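Local coordinates for protein tryptophan halogenase superfamily (Brevundimonas sp. BAL3, PDB 6FRL) that catalyses flavin-dependent halogenation, probably of aromatic substrates, and prefers bromination over chlorination, at residues B[247-252]-B[292-297]. Numbering follows the deposited sequence.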
loop_
_atom_site.group_PDB
_atom_site.type_symbol
_atom_site.label_atom_id
_atom_site.label_comp_id
_atom_site.label_asym_id
_atom_site.label_seq_id
_atom_site.Cartn_x
_atom_site.Cartn_y
_atom_site.Cartn_z
ATOM N N PRO B 247 -24.606 16.529 3.598
ATOM C CA PRO B 247 -25.831 17.279 3.928
ATOM C C PRO B 247 -26.538 16.820 5.214
ATOM O O PRO B 247 -26.899 17.661 6.051
ATOM C CB PRO B 247 -26.734 17.029 2.721
ATOM C CG PRO B 247 -26.277 15.733 2.139
ATOM C CD PRO B 247 -24.800 15.632 2.441
ATOM N N CYS B 248 -26.705 15.504 5.377
ATOM C CA CYS B 248 -27.551 14.966 6.427
ATOM C C CYS B 248 -26.988 15.281 7.821
ATOM O O CYS B 248 -25.762 15.265 8.048
ATOM C CB CYS B 248 -27.788 13.479 6.227
ATOM S SG CYS B 248 -28.681 13.122 4.695
ATOM N N ASP B 249 -27.905 15.616 8.727
ATOM C CA ASP B 249 -27.566 16.128 10.058
ATOM C C ASP B 249 -28.433 15.549 11.206
ATOM O O ASP B 249 -28.364 16.033 12.321
ATOM C CB ASP B 249 -27.653 17.660 10.022
ATOM C CG ASP B 249 -29.088 18.172 9.917
ATOM O OD1 ASP B 249 -29.949 17.518 9.303
ATOM O OD2 ASP B 249 -29.367 19.252 10.465
ATOM N N ALA B 250 -29.211 14.498 10.942
ATOM C CA ALA B 250 -30.053 13.886 11.965
ATOM C C ALA B 250 -30.397 12.458 11.578
ATOM O O ALA B 250 -30.230 12.067 10.405
ATOM C CB ALA B 250 -31.331 14.678 12.125
ATOM N N ALA B 251 -30.885 11.685 12.550
ATOM C CA ALA B 251 -31.337 10.340 12.275
ATOM C C ALA B 251 -32.357 9.814 13.289
ATOM O O ALA B 251 -32.307 10.163 14.472
ATOM C CB ALA B 251 -30.144 9.398 12.223
ATOM N N TYR B 252 -33.257 8.955 12.808
ATOM C CA TYR B 252 -34.164 8.198 13.647
ATOM C C TYR B 252 -33.835 6.699 13.540
ATOM O O TYR B 252 -33.599 6.186 12.448
ATOM C CB TYR B 252 -35.604 8.426 13.198
ATOM C CG TYR B 252 -36.274 9.665 13.766
ATOM C CD1 TYR B 252 -36.632 9.732 15.100
ATOM C CD2 TYR B 252 -36.611 10.740 12.943
ATOM C CE1 TYR B 252 -37.276 10.836 15.606
ATOM C CE2 TYR B 252 -37.261 11.851 13.438
ATOM C CZ TYR B 252 -37.585 11.903 14.773
ATOM O OH TYR B 252 -38.216 13.029 15.293
ATOM N N VAL B 292 -31.686 8.340 7.961
ATOM C CA VAL B 292 -30.730 9.463 8.030
ATOM C C VAL B 292 -31.243 10.563 7.094
ATOM O O VAL B 292 -31.616 10.253 5.972
ATOM C CB VAL B 292 -29.328 9.009 7.546
ATOM C CG1 VAL B 292 -28.366 10.206 7.425
ATOM C CG2 VAL B 292 -28.787 7.918 8.466
ATOM N N PHE B 293 -31.244 11.826 7.518
ATOM C CA PHE B 293 -31.858 12.880 6.690
ATOM C C PHE B 293 -31.398 14.302 7.030
ATOM O O PHE B 293 -30.752 14.537 8.059
ATOM C CB PHE B 293 -33.381 12.787 6.809
ATOM C CG PHE B 293 -33.892 13.073 8.192
ATOM C CD1 PHE B 293 -33.906 12.079 9.164
ATOM C CD2 PHE B 293 -34.332 14.353 8.531
ATOM C CE1 PHE B 293 -34.358 12.357 10.442
ATOM C CE2 PHE B 293 -34.782 14.647 9.808
ATOM C CZ PHE B 293 -34.805 13.644 10.765
ATOM N N SER B 294 -31.754 15.245 6.145
ATOM C CA SER B 294 -31.496 16.709 6.346
ATOM C C SER B 294 -32.694 17.417 7.000
ATOM O O SER B 294 -33.736 17.537 6.383
ATOM C CB SER B 294 -31.175 17.394 5.010
ATOM O OG SER B 294 -31.020 18.802 5.153
ATOM N N SER B 295 -32.543 17.900 8.235
ATOM C CA SER B 295 -33.652 18.593 8.939
ATOM C C SER B 295 -34.049 19.897 8.221
ATOM O O SER B 295 -35.214 20.278 8.231
ATOM C CB SER B 295 -33.360 18.819 10.439
ATOM O OG SER B 295 -32.330 19.752 10.656
ATOM N N ALA B 296 -33.093 20.530 7.548
ATOM C CA ALA B 296 -33.378 21.681 6.693
ATOM C C ALA B 296 -34.317 21.404 5.495
ATOM O O ALA B 296 -34.823 22.357 4.894
ATOM C CB ALA B 296 -32.076 22.325 6.237
ATOM N N HIS B 297 -34.540 20.133 5.146
ATOM C CA HIS B 297 -35.528 19.733 4.122
ATOM C C HIS B 297 -36.701 18.932 4.681
ATOM O O HIS B 297 -37.679 18.703 3.974
ATOM C CB HIS B 297 -34.862 18.853 3.053
ATOM C CG HIS B 297 -33.754 19.524 2.306
ATOM N ND1 HIS B 297 -32.531 19.804 2.876
ATOM C CD2 HIS B 297 -33.669 19.910 1.011
ATOM C CE1 HIS B 297 -31.752 20.382 1.974
ATOM N NE2 HIS B 297 -32.422 20.462 0.835
#
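The Phe293 ring lies with one face over the methyl group of Ala250, whose CB sits 4.2 Å from the ring centroid and 24° off the ring normal, displaced toward the rim on the CZ side: a CH-pi contact. Tyr252 meets the same ring obliquely, CD2 coming within 3.7 Å of Phe293 CE1. Phe293 CG stands between its own backbone N and carbonyl carbon (chi1 65°), which swings the ring back across Ala250. Ala303 of helix 300-307 also touches Phe293, and that helix packs on Tyr252 too. On the face carrying Ala251 and Val292, Val292 CG1 also meets Cys248 CB, from the loop before strand 250-257, at 3.5 Å.

The backbones form the end of an antiparallel ladder between strands 250-257 and 286-293, neighbours in a mixed sheet; strand 314-323 flanks 250-257 on its other side, its Arg321 touching Ala250 and Ser295. Ala251 faces Val292 as a non-hydrogen-bonded pair, Ala250 faces Phe293 as a hydrogen-bonded one. Phe293 N donates to Ala250 O at 3.1 Å, while Phe293 O receives Asp249 N at 3.1 Å and, weakly, Ala250 N. Asp249 and Ala250 thus both face Phe293, a classic beta bulge.

Beyond the bulge, Asp249 OD1 accepts Ser295 N at 2.8 Å, nearly straight (171°), and OD2 accepts Ser295 OG at 3.0 Å; each oxygen uses its syn lone pair. With a separate donor on each oxygen, the carboxylate is probably held against rotation about CB-CG and its negative charge stabilised, tying the chain leaving strand 286-293 to the residues entering strand 250-257.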